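Local coordinates for BREX protein BrxA (Magnetospirillum magneticum, PDB 3BHW) that probably takes part in a type 1 BREX system that protects the bacterium from double-stranded DNA phage by blocking replication of the phage DNA, at residues 109-122 against 169-180. Sequence-based numbering, arbitrary orientation. Where two conformers were deposited one is given.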
loop_
_atom_site.group_PDB
_atom_site.type_symbol
_atom_site.label_atom_id
_atom_site.label_comp_id
_atom_site.label_asym_id
_atom_site.label_seq_id
_atom_site.Cartn_x
_atom_site.Cartn_y
_atom_site.Cartn_z
ATOM N N VAL A 109 -3.220 -11.402 -8.843
ATOM C CA VAL A 109 -4.564 -10.794 -8.867
ATOM C C VAL A 109 -5.024 -10.466 -10.284
ATOM O O VAL A 109 -6.162 -10.799 -10.641
ATOM C CB VAL A 109 -4.665 -9.586 -7.912
ATOM C CG1 VAL A 109 -6.091 -9.041 -7.865
ATOM C CG2 VAL A 109 -4.101 -9.973 -6.568
ATOM N N ARG A 110 -4.158 -9.864 -11.089
ATOM C CA ARG A 110 -4.601 -9.521 -12.441
ATOM C C ARG A 110 -5.155 -10.760 -13.170
ATOM O O ARG A 110 -6.195 -10.691 -13.744
ATOM C CB ARG A 110 -3.418 -8.973 -13.238
ATOM C CG ARG A 110 -3.772 -8.580 -14.672
ATOM C CD ARG A 110 -2.520 -8.408 -15.511
ATOM N NE ARG A 110 -1.577 -7.486 -14.884
ATOM C CZ ARG A 110 -1.768 -6.177 -14.819
ATOM N NH1 ARG A 110 -2.852 -5.634 -15.374
ATOM N NH2 ARG A 110 -0.884 -5.413 -14.207
ATOM N N ASP A 111 -4.454 -11.899 -13.140
ATOM C CA ASP A 111 -4.896 -13.065 -13.909
ATOM C C ASP A 111 -6.149 -13.716 -13.344
ATOM O O ASP A 111 -6.899 -14.362 -14.069
ATOM C CB ASP A 111 -3.778 -14.108 -14.050
ATOM C CG ASP A 111 -3.788 -14.790 -15.431
ATOM O OD1 ASP A 111 -3.976 -14.095 -16.442
ATOM O OD2 ASP A 111 -3.615 -16.001 -15.508
ATOM N N GLN A 112 -6.392 -13.562 -12.052
ATOM C CA GLN A 112 -7.631 -14.077 -11.449
ATOM C C GLN A 112 -8.859 -13.421 -12.057
ATOM O O GLN A 112 -9.887 -14.046 -12.137
ATOM C CB GLN A 112 -7.675 -13.875 -9.923
ATOM C CG GLN A 112 -6.760 -14.784 -9.162
ATOM C CD GLN A 112 -7.055 -16.263 -9.429
ATOM O OE1 GLN A 112 -6.510 -16.856 -10.376
ATOM N NE2 GLN A 112 -7.934 -16.842 -8.640
ATOM N N PHE A 113 -8.762 -12.154 -12.425
ATOM C CA PHE A 113 -9.898 -11.430 -13.005
ATOM C C PHE A 113 -10.244 -11.991 -14.385
ATOM O O PHE A 113 -11.145 -11.488 -15.079
ATOM C CB PHE A 113 -9.628 -9.927 -13.058
ATOM C CG PHE A 113 -9.957 -9.199 -11.769
ATOM C CD1 PHE A 113 -11.263 -8.846 -11.492
ATOM C CD2 PHE A 113 -8.969 -8.893 -10.831
ATOM C CE1 PHE A 113 -11.617 -8.204 -10.345
ATOM C CE2 PHE A 113 -9.305 -8.217 -9.669
ATOM C CZ PHE A 113 -10.637 -7.872 -9.415
ATOM N N ARG A 114 -9.521 -13.029 -14.799
ATOM C CA ARG A 114 -9.958 -13.720 -15.978
ATOM C C ARG A 114 -11.010 -14.787 -15.687
ATOM O O ARG A 114 -11.770 -15.140 -16.557
ATOM C CB ARG A 114 -8.820 -14.267 -16.776
ATOM C CG ARG A 114 -9.173 -14.162 -18.205
ATOM C CD ARG A 114 -8.023 -14.599 -19.003
ATOM N NE ARG A 114 -8.516 -15.208 -20.207
ATOM C CZ ARG A 114 -7.728 -15.750 -21.112
ATOM N NH1 ARG A 114 -8.237 -16.280 -22.195
ATOM N NH2 ARG A 114 -6.403 -15.815 -20.898
ATOM N N MET A 115 -11.025 -15.322 -14.476
ATOM C CA MET A 115 -12.079 -16.287 -14.113
ATOM C C MET A 115 -13.460 -15.669 -14.230
ATOM O O MET A 115 -13.619 -14.431 -14.304
ATOM C CB MET A 115 -11.941 -16.690 -12.639
ATOM C CG MET A 115 -10.882 -17.667 -12.225
ATOM S SD MET A 115 -10.797 -17.395 -10.438
ATOM C CE MET A 115 -12.074 -18.429 -9.816
ATOM N N PHE A 116 -14.472 -16.526 -14.235
ATOM C CA PHE A 116 -15.844 -16.139 -13.932
ATOM C C PHE A 116 -15.964 -16.125 -12.413
ATOM O O PHE A 116 -15.598 -17.120 -11.791
ATOM C CB PHE A 116 -16.799 -17.176 -14.526
ATOM C CG PHE A 116 -18.236 -17.039 -14.066
ATOM C CD1 PHE A 116 -18.995 -15.923 -14.403
ATOM C CD2 PHE A 116 -18.835 -18.055 -13.327
ATOM C CE1 PHE A 116 -20.321 -15.810 -13.994
ATOM C CE2 PHE A 116 -20.157 -17.955 -12.919
ATOM C CZ PHE A 116 -20.903 -16.827 -13.251
ATOM N N ARG A 117 -16.489 -15.054 -11.834
ATOM C CA ARG A 117 -16.500 -14.892 -10.379
ATOM C C ARG A 117 -15.085 -15.082 -9.861
ATOM O O ARG A 117 -14.792 -16.099 -9.237
ATOM C CB ARG A 117 -17.421 -15.909 -9.707
ATOM C CG ARG A 117 -18.796 -15.994 -10.329
ATOM C CD ARG A 117 -19.853 -15.443 -9.442
ATOM N NE ARG A 117 -21.101 -15.994 -9.938
ATOM C CZ ARG A 117 -22.317 -15.571 -9.631
ATOM N NH1 ARG A 117 -23.357 -16.166 -10.186
ATOM N NH2 ARG A 117 -22.491 -14.566 -8.788
ATOM N N PRO A 118 -14.197 -14.125 -10.165
ATOM C CA PRO A 118 -12.839 -14.196 -9.675
ATOM C C PRO A 118 -12.816 -14.265 -8.143
ATOM O O PRO A 118 -13.643 -13.631 -7.459
ATOM C CB PRO A 118 -12.217 -12.897 -10.170
ATOM C CG PRO A 118 -13.068 -12.418 -11.281
ATOM C CD PRO A 118 -14.437 -12.935 -11.005
ATOM N N ASP A 119 -11.887 -15.062 -7.625
ATOM C CA ASP A 119 -11.592 -15.078 -6.204
ATOM C C ASP A 119 -10.096 -15.044 -5.936
ATOM O O ASP A 119 -9.256 -15.164 -6.870
ATOM C CB ASP A 119 -12.272 -16.279 -5.525
ATOM C CG ASP A 119 -11.826 -17.620 -6.070
ATOM O OD1 ASP A 119 -10.740 -17.749 -6.649
ATOM O OD2 ASP A 119 -12.581 -18.597 -5.865
ATOM N N LEU A 120 -9.756 -14.883 -4.655
ATOM C CA LEU A 120 -8.356 -14.852 -4.266
ATOM C C LEU A 120 -8.187 -15.585 -2.942
ATOM O O LEU A 120 -7.918 -14.983 -1.927
ATOM C CB LEU A 120 -7.893 -13.390 -4.164
ATOM C CG LEU A 120 -6.381 -13.127 -4.123
ATOM C CD1 LEU A 120 -5.757 -13.463 -5.481
ATOM C CD2 LEU A 120 -6.062 -11.681 -3.736
ATOM N N PRO A 121 -8.386 -16.912 -2.942
ATOM C CA PRO A 121 -8.243 -17.628 -1.683
ATOM C C PRO A 121 -6.802 -17.604 -1.190
ATOM O O PRO A 121 -5.887 -17.421 -2.004
ATOM C CB PRO A 121 -8.702 -19.047 -2.050
ATOM C CG PRO A 121 -8.490 -19.162 -3.454
ATOM C CD PRO A 121 -8.796 -17.813 -4.023
ATOM N N ARG A 122 -6.624 -17.762 0.125
ATOM C CA ARG A 122 -5.300 -17.707 0.763
ATOM C C ARG A 122 -4.230 -18.635 0.199
ATOM O O ARG A 122 -3.065 -18.262 0.171
ATOM C CB ARG A 122 -5.414 -17.843 2.277
ATOM C CG ARG A 122 -6.197 -16.710 2.898
ATOM C CD ARG A 122 -5.294 -15.619 3.495
ATOM N NE ARG A 122 -6.079 -14.666 4.298
ATOM C CZ ARG A 122 -5.606 -14.011 5.355
ATOM N NH1 ARG A 122 -4.353 -14.206 5.747
ATOM N NH2 ARG A 122 -6.384 -13.169 6.030
ATOM N N THR A 169 -15.765 -15.276 1.193
ATOM C CA THR A 169 -15.724 -15.759 -0.190
ATOM C C THR A 169 -14.336 -15.550 -0.828
ATOM O O THR A 169 -13.958 -16.238 -1.790
ATOM C CB THR A 169 -16.764 -15.024 -1.068
ATOM O OG1 THR A 169 -16.509 -13.606 -1.039
ATOM C CG2 THR A 169 -18.207 -15.281 -0.615
ATOM N N TYR A 170 -13.566 -14.622 -0.270
ATOM C CA TYR A 170 -12.432 -13.971 -0.969
ATOM C C TYR A 170 -12.733 -13.627 -2.429
ATOM O O TYR A 170 -11.831 -13.637 -3.280
ATOM C CB TYR A 170 -11.130 -14.758 -0.850
ATOM C CG TYR A 170 -10.612 -14.843 0.560
ATOM C CD1 TYR A 170 -10.343 -13.692 1.294
ATOM C CD2 TYR A 170 -10.395 -16.075 1.163
ATOM C CE1 TYR A 170 -9.868 -13.762 2.580
ATOM C CE2 TYR A 170 -9.923 -16.152 2.457
ATOM C CZ TYR A 170 -9.669 -14.988 3.158
ATOM O OH TYR A 170 -9.191 -15.062 4.445
ATOM N N ARG A 171 -14.003 -13.330 -2.707
ATOM C CA ARG A 171 -14.413 -12.884 -4.032
ATOM C C ARG A 171 -13.799 -11.537 -4.380
ATOM O O ARG A 171 -13.755 -10.611 -3.575
ATOM C CB ARG A 171 -15.935 -12.890 -4.219
ATOM C CG ARG A 171 -16.456 -14.264 -4.665
ATOM C CD ARG A 171 -17.378 -14.197 -5.873
ATOM N NE ARG A 171 -16.686 -13.561 -6.997
ATOM C CZ ARG A 171 -17.083 -12.450 -7.614
ATOM N NH1 ARG A 171 -16.346 -11.969 -8.598
ATOM N NH2 ARG A 171 -18.218 -11.834 -7.268
ATOM N N LEU A 172 -13.355 -11.427 -5.612
ATOM C CA LEU A 172 -12.730 -10.200 -6.061
ATOM C C LEU A 172 -13.750 -9.372 -6.802
ATOM O O LEU A 172 -14.635 -9.935 -7.462
ATOM C CB LEU A 172 -11.569 -10.540 -6.990
ATOM C CG LEU A 172 -10.209 -10.930 -6.395
ATOM C CD1 LEU A 172 -9.367 -11.471 -7.529
ATOM C CD2 LEU A 172 -9.525 -9.725 -5.732
ATOM N N LYS A 173 -13.632 -8.050 -6.702
ATOM C CA LYS A 173 -14.463 -7.128 -7.467
ATOM C C LYS A 173 -13.568 -6.109 -8.117
ATOM O O LYS A 173 -12.507 -5.761 -7.586
ATOM C CB LYS A 173 -15.499 -6.394 -6.589
ATOM C CG LYS A 173 -16.532 -5.554 -7.390
ATOM C CD LYS A 173 -17.231 -4.458 -6.514
ATOM C CE LYS A 173 -18.571 -3.912 -7.105
ATOM N NZ LYS A 173 -18.507 -2.675 -8.021
ATOM N N SER A 174 -14.001 -5.613 -9.268
ATOM C CA SER A 174 -13.243 -4.594 -9.942
ATOM C C SER A 174 -13.423 -3.301 -9.163
ATOM O O SER A 174 -14.469 -3.077 -8.534
ATOM C CB SER A 174 -13.692 -4.441 -11.393
ATOM O OG SER A 174 -15.051 -4.060 -11.465
ATOM N N VAL A 175 -12.388 -2.468 -9.206
ATOM C CA VAL A 175 -12.393 -1.177 -8.547
ATOM C C VAL A 175 -11.797 -0.168 -9.519
ATOM O O VAL A 175 -10.718 -0.394 -10.075
ATOM C CB VAL A 175 -11.592 -1.201 -7.222
ATOM C CG1 VAL A 175 -12.305 -2.054 -6.169
ATOM C CG2 VAL A 175 -10.165 -1.694 -7.447
ATOM N N ARG A 176 -12.539 0.916 -9.744
ATOM C CA ARG A 176 -12.135 2.025 -10.612
ATOM C C ARG A 176 -11.266 2.982 -9.818
ATOM O O ARG A 176 -11.737 3.578 -8.863
ATOM C CB ARG A 176 -13.398 2.739 -11.157
ATOM C CG ARG A 176 -13.225 4.204 -11.599
ATOM C CD ARG A 176 -12.690 4.325 -13.023
ATOM N NE ARG A 176 -12.263 5.678 -13.438
ATOM C CZ ARG A 176 -12.457 6.826 -12.776
ATOM N NH1 ARG A 176 -13.103 6.866 -11.616
ATOM N NH2 ARG A 176 -12.009 7.958 -13.304
ATOM N N ILE A 177 -9.988 3.100 -10.202
ATOM C CA ILE A 177 -9.091 4.048 -9.560
ATOM C C ILE A 177 -9.423 5.470 -10.039
ATOM O O ILE A 177 -9.604 5.723 -11.251
ATOM C CB ILE A 177 -7.587 3.732 -9.789
ATOM C CG1 ILE A 177 -7.188 2.366 -9.185
ATOM C CG2 ILE A 177 -6.754 4.806 -9.212
ATOM C CD1 ILE A 177 -7.443 2.249 -7.676
ATOM N N SER A 178 -9.518 6.383 -9.081
ATOM C CA SER A 178 -9.919 7.731 -9.366
ATOM C C SER A 178 -8.994 8.364 -10.399
ATOM O O SER A 178 -7.776 8.148 -10.412
ATOM C CB SER A 178 -9.959 8.571 -8.099
ATOM O OG SER A 178 -8.666 8.820 -7.643
ATOM N N GLY A 179 -9.611 9.150 -11.266
ATOM C CA GLY A 179 -8.918 9.848 -12.320
ATOM C C GLY A 179 -7.866 10.770 -11.749
ATOM O O GLY A 179 -6.831 10.960 -12.366
ATOM N N GLU A 180 -8.111 11.331 -10.566
ATOM C CA GLU A 180 -7.145 12.212 -9.902
ATOM C C GLU A 180 -5.877 11.436 -9.527
ATOM O O GLU A 180 -4.774 11.897 -9.697
ATOM C CB GLU A 180 -7.759 12.731 -8.631
ATOM C CG GLU A 180 -7.295 14.088 -8.202
ATOM C CD GLU A 180 -8.247 14.657 -7.192
ATOM O OE1 GLU A 180 -9.470 14.586 -7.446
ATOM O OE2 GLU A 180 -7.781 15.148 -6.144
HETATM O O HOH W 1 -12.776 -18.411 -2.827
HETATM O O HOH W 2 -8.966 -13.452 6.330
#
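Arg-117 lays its CB over one face of the Arg-171 guanidinium, 3.7 Å from Arg-171 NE, while the carbonyl oxygen of Pro-118 sits at the edge of the same group. Two bends in the Arg-171 chain, at chi2 (-130°) and chi3 (58°), fold the guanidinium back onto that oxygen. Arg-171 NE donates to Pro-118 O at 3.1 Å, and the bond from Arg-171 NH1 is weak and longer. The Phe-113 ring presents its edge to the backbone of 169-180, with Phe-113 CZ 3.4 Å from Lys-173 O. At the far end, the Tyr-170 hydroxyl stands at the edge of the Arg-122 guanidinium, which is turned 61° from the phenol ring; NE donates to OH over 3.1 Å. A water joins that hydroxyl to Arg-122 NH2, and Asp-152 of helix 145-161 pairs with NH1 in a salt bridge. In this all-helical BrxA chain, two loops meet in one isolated antiparallel beta bridge, Asp-119 with Arg-171, a non-hydrogen-bonded pair. Flanking it, Leu-172 N donates almost straight to Pro-118 O at 2.9 Å, from the face opposite the one used by Arg-171 NE, and Leu-120 N donates to Tyr-170 O at 2.8 Å. Beside the bridge, the buried Leu-172 packs against Val-109, Phe-113, Pro-118, Leu-120 and the CB of Gln-112, its own CB 3.7 Å from Phe-113 CZ. The bent Gln-112 side chain donates NE2 to Asp-119 O with that oxygen in its amide plane, tying the end of helix 99-112 to the loop that follows. A second water donates to both Asp-119 OD2 and Thr-169 O, linking the two loops.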